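PDB 6RB7: putative N-acetylneuraminate lyase from [Ruminococcus] gnavus ATCC 29149, which belongs to the dihydrodipicolinate synthetase family of TIM-barrel proteins and assembles from four chains. Local coordinates for residues Q87-V99 against D120-V133. Numbering follows the deposited sequence. Where two conformers were deposited one is given.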
loop_
_atom_site.group_PDB
_atom_site.type_symbol
_atom_site.label_atom_id
_atom_site.label_comp_id
_atom_site.label_asym_id
_atom_site.label_seq_id
_atom_site.Cartn_x
_atom_site.Cartn_y
_atom_site.Cartn_z
ATOM N N GLN A 87 8.202 -21.700 15.361
ATOM C CA GLN A 87 8.168 -23.016 16.027
ATOM C C GLN A 87 8.217 -24.120 14.991
ATOM O O GLN A 87 7.751 -23.907 13.864
ATOM C CB GLN A 87 6.965 -23.138 16.950
ATOM C CG GLN A 87 7.213 -22.309 18.197
ATOM C CD GLN A 87 6.047 -22.285 19.144
ATOM O OE1 GLN A 87 5.027 -22.926 18.894
ATOM N NE2 GLN A 87 6.200 -21.559 20.242
ATOM N N SER A 88 8.790 -25.249 15.381
ATOM C CA SER A 88 8.762 -26.484 14.586
ATOM C C SER A 88 7.413 -27.179 14.759
ATOM O O SER A 88 6.652 -26.882 15.716
ATOM C CB SER A 88 9.903 -27.371 15.005
ATOM O OG SER A 88 9.705 -27.855 16.306
ATOM N N VAL A 89 7.157 -28.143 13.889
ATOM C CA VAL A 89 5.989 -29.043 14.054
ATOM C C VAL A 89 6.073 -29.694 15.428
ATOM O O VAL A 89 5.069 -29.734 16.144
ATOM C CB VAL A 89 5.931 -30.044 12.898
ATOM C CG1 VAL A 89 4.979 -31.159 13.193
ATOM C CG2 VAL A 89 5.572 -29.326 11.584
ATOM N N GLU A 90 7.236 -30.218 15.800
ATOM C CA GLU A 90 7.382 -30.909 17.119
ATOM C C GLU A 90 7.077 -29.939 18.264
ATOM O O GLU A 90 6.341 -30.329 19.166
ATOM C CB GLU A 90 8.777 -31.518 17.207
ATOM C CG GLU A 90 9.033 -32.185 18.537
ATOM C CD GLU A 90 8.424 -33.573 18.697
ATOM O OE1 GLU A 90 7.622 -34.030 17.806
ATOM O OE2 GLU A 90 8.789 -34.234 19.706
ATOM N N ASP A 91 7.577 -28.699 18.210
ATOM C CA ASP A 91 7.285 -27.678 19.242
ATOM C C ASP A 91 5.768 -27.533 19.390
ATOM O O ASP A 91 5.234 -27.499 20.511
ATOM C CB ASP A 91 7.876 -26.326 18.837
ATOM C CG ASP A 91 9.386 -26.164 18.893
ATOM O OD1 ASP A 91 10.038 -26.961 19.644
ATOM O OD2 ASP A 91 9.906 -25.245 18.174
ATOM N N ARG A 92 5.079 -27.384 18.250
ATOM C CA ARG A 92 3.632 -27.096 18.259
ATOM C C ARG A 92 2.851 -28.311 18.773
ATOM O O ARG A 92 1.799 -28.123 19.443
ATOM C CB ARG A 92 3.196 -26.626 16.878
ATOM C CG ARG A 92 3.767 -25.240 16.600
ATOM C CD ARG A 92 3.614 -24.805 15.156
ATOM N NE ARG A 92 2.256 -24.501 14.772
ATOM C CZ ARG A 92 1.927 -23.906 13.623
ATOM N NH1 ARG A 92 2.881 -23.593 12.759
ATOM N NH2 ARG A 92 0.650 -23.628 13.381
ATOM N N LYS A 93 3.298 -29.517 18.476
ATOM C CA LYS A 93 2.669 -30.724 19.036
ATOM C C LYS A 93 2.828 -30.742 20.555
ATOM O O LYS A 93 1.832 -31.003 21.251
ATOM C CB LYS A 93 3.305 -31.976 18.446
ATOM C CG LYS A 93 2.905 -32.252 17.018
ATOM C CD LYS A 93 3.535 -33.539 16.518
ATOM C CE LYS A 93 3.145 -33.886 15.106
ATOM N NZ LYS A 93 3.860 -35.117 14.649
ATOM N N ILE A 94 4.020 -30.438 21.055
ATOM C CA ILE A 94 4.276 -30.426 22.515
ATOM C C ILE A 94 3.364 -29.388 23.185
ATOM O O ILE A 94 2.736 -29.689 24.210
ATOM C CB ILE A 94 5.758 -30.220 22.808
ATOM C CG1 ILE A 94 6.536 -31.462 22.313
ATOM C CG2 ILE A 94 5.962 -29.957 24.299
ATOM C CD1 ILE A 94 8.003 -31.266 22.281
ATOM N N VAL A 95 3.226 -28.200 22.592
ATOM C CA VAL A 95 2.339 -27.197 23.202
ATOM C C VAL A 95 0.923 -27.765 23.310
ATOM O O VAL A 95 0.303 -27.700 24.388
ATOM C CB VAL A 95 2.356 -25.871 22.405
ATOM C CG1 VAL A 95 1.268 -24.951 22.872
ATOM C CG2 VAL A 95 3.729 -25.213 22.472
ATOM N N LEU A 96 0.373 -28.266 22.206
ATOM C CA LEU A 96 -1.049 -28.652 22.198
ATOM C C LEU A 96 -1.268 -29.868 23.135
ATOM O O LEU A 96 -2.271 -29.882 23.835
ATOM C CB LEU A 96 -1.531 -28.929 20.785
ATOM C CG LEU A 96 -3.008 -29.256 20.680
ATOM C CD1 LEU A 96 -3.877 -28.051 21.117
ATOM C CD2 LEU A 96 -3.340 -29.650 19.253
ATOM N N GLU A 97 -0.338 -30.805 23.144
ATOM C CA GLU A 97 -0.449 -31.967 24.061
ATOM C C GLU A 97 -0.554 -31.486 25.501
ATOM O O GLU A 97 -1.376 -32.030 26.241
ATOM C CB GLU A 97 0.751 -32.888 23.857
ATOM C CG GLU A 97 0.655 -33.645 22.572
ATOM C CD GLU A 97 1.929 -34.365 22.143
ATOM O OE1 GLU A 97 2.924 -34.316 22.882
ATOM O OE2 GLU A 97 1.942 -34.930 21.030
ATOM N N ASN A 98 0.259 -30.516 25.900
ATOM C CA ASN A 98 0.285 -30.018 27.292
ATOM C C ASN A 98 -0.938 -29.164 27.599
ATOM O O ASN A 98 -1.419 -29.217 28.722
ATOM C CB ASN A 98 1.624 -29.391 27.594
ATOM C CG ASN A 98 2.674 -30.477 27.799
ATOM O OD1 ASN A 98 2.668 -31.126 28.857
ATOM N ND2 ASN A 98 3.515 -30.717 26.792
ATOM N N VAL A 99 -1.491 -28.440 26.635
ATOM C CA VAL A 99 -2.799 -27.772 26.855
ATOM C C VAL A 99 -3.866 -28.819 27.146
ATOM O O VAL A 99 -4.635 -28.699 28.119
ATOM C CB VAL A 99 -3.176 -26.894 25.638
ATOM C CG1 VAL A 99 -4.622 -26.412 25.781
ATOM C CG2 VAL A 99 -2.182 -25.745 25.513
ATOM N N ASP A 120 3.309 -29.966 6.449
ATOM C CA ASP A 120 3.485 -29.715 7.897
ATOM C C ASP A 120 2.127 -29.320 8.474
ATOM O O ASP A 120 1.777 -29.713 9.585
ATOM C CB ASP A 120 4.479 -28.605 8.169
ATOM C CG ASP A 120 5.944 -28.934 7.965
ATOM O OD1 ASP A 120 6.271 -30.146 7.704
ATOM O OD2 ASP A 120 6.749 -27.987 8.105
ATOM N N SER A 121 1.369 -28.506 7.745
ATOM C CA SER A 121 0.015 -28.079 8.190
ATOM C C SER A 121 -0.914 -29.300 8.336
ATOM O O SER A 121 -1.713 -29.367 9.292
ATOM C CB SER A 121 -0.551 -27.084 7.211
ATOM O OG SER A 121 0.341 -25.983 6.976
ATOM N N GLN A 122 -0.891 -30.217 7.363
ATOM C CA GLN A 122 -1.711 -31.437 7.418
ATOM C C GLN A 122 -1.268 -32.297 8.607
ATOM O O GLN A 122 -2.156 -32.871 9.306
ATOM C CB GLN A 122 -1.535 -32.209 6.113
ATOM C CG GLN A 122 -2.213 -31.561 4.895
ATOM C CD GLN A 122 -1.800 -32.267 3.631
ATOM O OE1 GLN A 122 -0.610 -32.366 3.331
ATOM N NE2 GLN A 122 -2.781 -32.719 2.850
ATOM N N GLU A 123 0.020 -32.366 8.891
ATOM C CA GLU A 123 0.539 -33.169 10.036
ATOM C C GLU A 123 -0.023 -32.592 11.329
ATOM O O GLU A 123 -0.529 -33.362 12.201
ATOM C CB GLU A 123 2.060 -33.219 10.000
ATOM C CG GLU A 123 2.672 -33.936 11.145
ATOM C CD GLU A 123 4.189 -34.174 11.050
ATOM O OE1 GLU A 123 4.862 -33.580 10.143
ATOM O OE2 GLU A 123 4.725 -34.921 11.929
ATOM N N LEU A 124 -0.001 -31.256 11.490
ATOM C CA LEU A 124 -0.535 -30.666 12.715
ATOM C C LEU A 124 -2.047 -30.811 12.773
ATOM O O LEU A 124 -2.557 -30.969 13.879
ATOM C CB LEU A 124 -0.086 -29.200 12.803
ATOM C CG LEU A 124 1.384 -29.009 13.138
ATOM C CD1 LEU A 124 1.745 -27.547 13.107
ATOM C CD2 LEU A 124 1.763 -29.625 14.498
ATOM N N ALA A 125 -2.753 -30.720 11.655
ATOM C CA ALA A 125 -4.219 -30.904 11.624
ATOM C C ALA A 125 -4.566 -32.307 12.147
ATOM O O ALA A 125 -5.474 -32.439 12.974
ATOM C CB ALA A 125 -4.762 -30.656 10.243
ATOM N N ARG A 126 -3.908 -33.321 11.615
ATOM C CA ARG A 126 -4.191 -34.728 11.992
ATOM C C ARG A 126 -3.898 -34.896 13.475
ATOM O O ARG A 126 -4.716 -35.533 14.179
ATOM C CB ARG A 126 -3.327 -35.659 11.140
ATOM C CG ARG A 126 -3.552 -37.142 11.378
ATOM C CD ARG A 126 -2.624 -37.881 10.395
ATOM N NE ARG A 126 -3.048 -37.619 9.000
ATOM C CZ ARG A 126 -2.440 -36.836 8.080
ATOM N NH1 ARG A 126 -1.297 -36.214 8.335
ATOM N NH2 ARG A 126 -2.995 -36.670 6.888
ATOM N N HIS A 127 -2.780 -34.342 13.952
ATOM C CA HIS A 127 -2.393 -34.436 15.373
ATOM C C HIS A 127 -3.469 -33.780 16.243
ATOM O O HIS A 127 -3.849 -34.351 17.297
ATOM C CB HIS A 127 -0.998 -33.868 15.561
ATOM C CG HIS A 127 -0.574 -33.768 16.976
ATOM N ND1 HIS A 127 -0.782 -32.615 17.718
ATOM C CD2 HIS A 127 0.079 -34.645 17.768
ATOM C CE1 HIS A 127 -0.250 -32.805 18.910
ATOM N NE2 HIS A 127 0.289 -34.039 18.974
ATOM N N ALA A 128 -3.952 -32.599 15.839
ATOM C CA ALA A 128 -4.963 -31.857 16.607
ATOM C C ALA A 128 -6.276 -32.636 16.672
ATOM O O ALA A 128 -6.895 -32.706 17.755
ATOM C CB ALA A 128 -5.129 -30.449 16.035
ATOM N N GLU A 129 -6.719 -33.210 15.563
ATOM C CA GLU A 129 -7.959 -34.006 15.555
ATOM C C GLU A 129 -7.747 -35.228 16.473
ATOM O O GLU A 129 -8.677 -35.608 17.222
ATOM C CB GLU A 129 -8.363 -34.397 14.155
ATOM C CG GLU A 129 -9.610 -35.248 14.181
ATOM C CD GLU A 129 -10.314 -35.405 12.849
ATOM O OE1 GLU A 129 -10.914 -34.448 12.365
ATOM O OE2 GLU A 129 -10.274 -36.508 12.325
ATOM N N GLY A 130 -6.569 -35.791 16.477
ATOM C CA GLY A 130 -6.251 -36.939 17.353
ATOM C C GLY A 130 -6.408 -36.597 18.822
ATOM O O GLY A 130 -6.717 -37.507 19.633
ATOM N N LEU A 131 -6.203 -35.338 19.206
ATOM C CA LEU A 131 -6.352 -34.885 20.609
ATOM C C LEU A 131 -7.760 -34.374 20.903
ATOM O O LEU A 131 -7.981 -33.953 22.045
ATOM C CB LEU A 131 -5.317 -33.781 20.876
ATOM C CG LEU A 131 -3.871 -34.269 20.921
ATOM C CD1 LEU A 131 -2.959 -33.087 21.173
ATOM C CD2 LEU A 131 -3.674 -35.296 22.037
ATOM N N GLY A 132 -8.645 -34.288 19.911
ATOM C CA GLY A 132 -10.047 -33.897 20.135
ATOM C C GLY A 132 -10.197 -32.402 20.379
ATOM O O GLY A 132 -11.079 -31.978 21.163
ATOM N N VAL A 133 -9.438 -31.591 19.647
ATOM C CA VAL A 133 -9.656 -30.126 19.728
ATOM C C VAL A 133 -11.060 -29.819 19.184
ATOM O O VAL A 133 -11.626 -30.594 18.380
ATOM C CB VAL A 133 -8.582 -29.343 18.955
ATOM C CG1 VAL A 133 -7.204 -29.610 19.503
ATOM C CG2 VAL A 133 -8.663 -29.600 17.467
#
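His127 reaches across to the 89-99 helix and is held there at both an edge and a face. Its NE2 donates to Glu97 OE2 over 2.8 Å, a nearly straight bond (166°) that lies close to the imidazole plane and reaches the anti side of the carboxylate, somewhat out of its plane. Lys93 CG sits over the ring centre in a CH-pi contact, 3.6 Å from the His127 centroid; together the two contacts restrain the orientation of the imidazole. From CG onward the Lys93 chain runs extended (chi2 -178°), passes over the ring, and delivers NZ to Glu123 OE2 at 2.9 Å, a salt bridge one helical turn before His127. Deeper in, the contact is made mainly by aliphatic groups. Leu124 puts CD2 against Val89 CG1 (3.8 Å), while its other methyl, CD1, lies over one face of the Arg92 guanidinium, 3.5 Å from NE. Arg92 NH2 donates to the backbone carbonyls of Ala114 and His112, bonds that help to hold the guanidinium with a face toward Leu124. Further along, Leu96 CD2 packs on Ala128 CB at 3.8 Å and also meets Val133 CG1, just past the Schellman turn at Gly132; on the inner side Leu96 and Ala128 both rest on strand 108-112. The axes of helical segments 89-99 and 120-130 run nearly parallel (17°) and approach to 10.5 Å, as consecutive outer helices, linked through strand 108-112, of the family's (beta/alpha)8 TIM barrel.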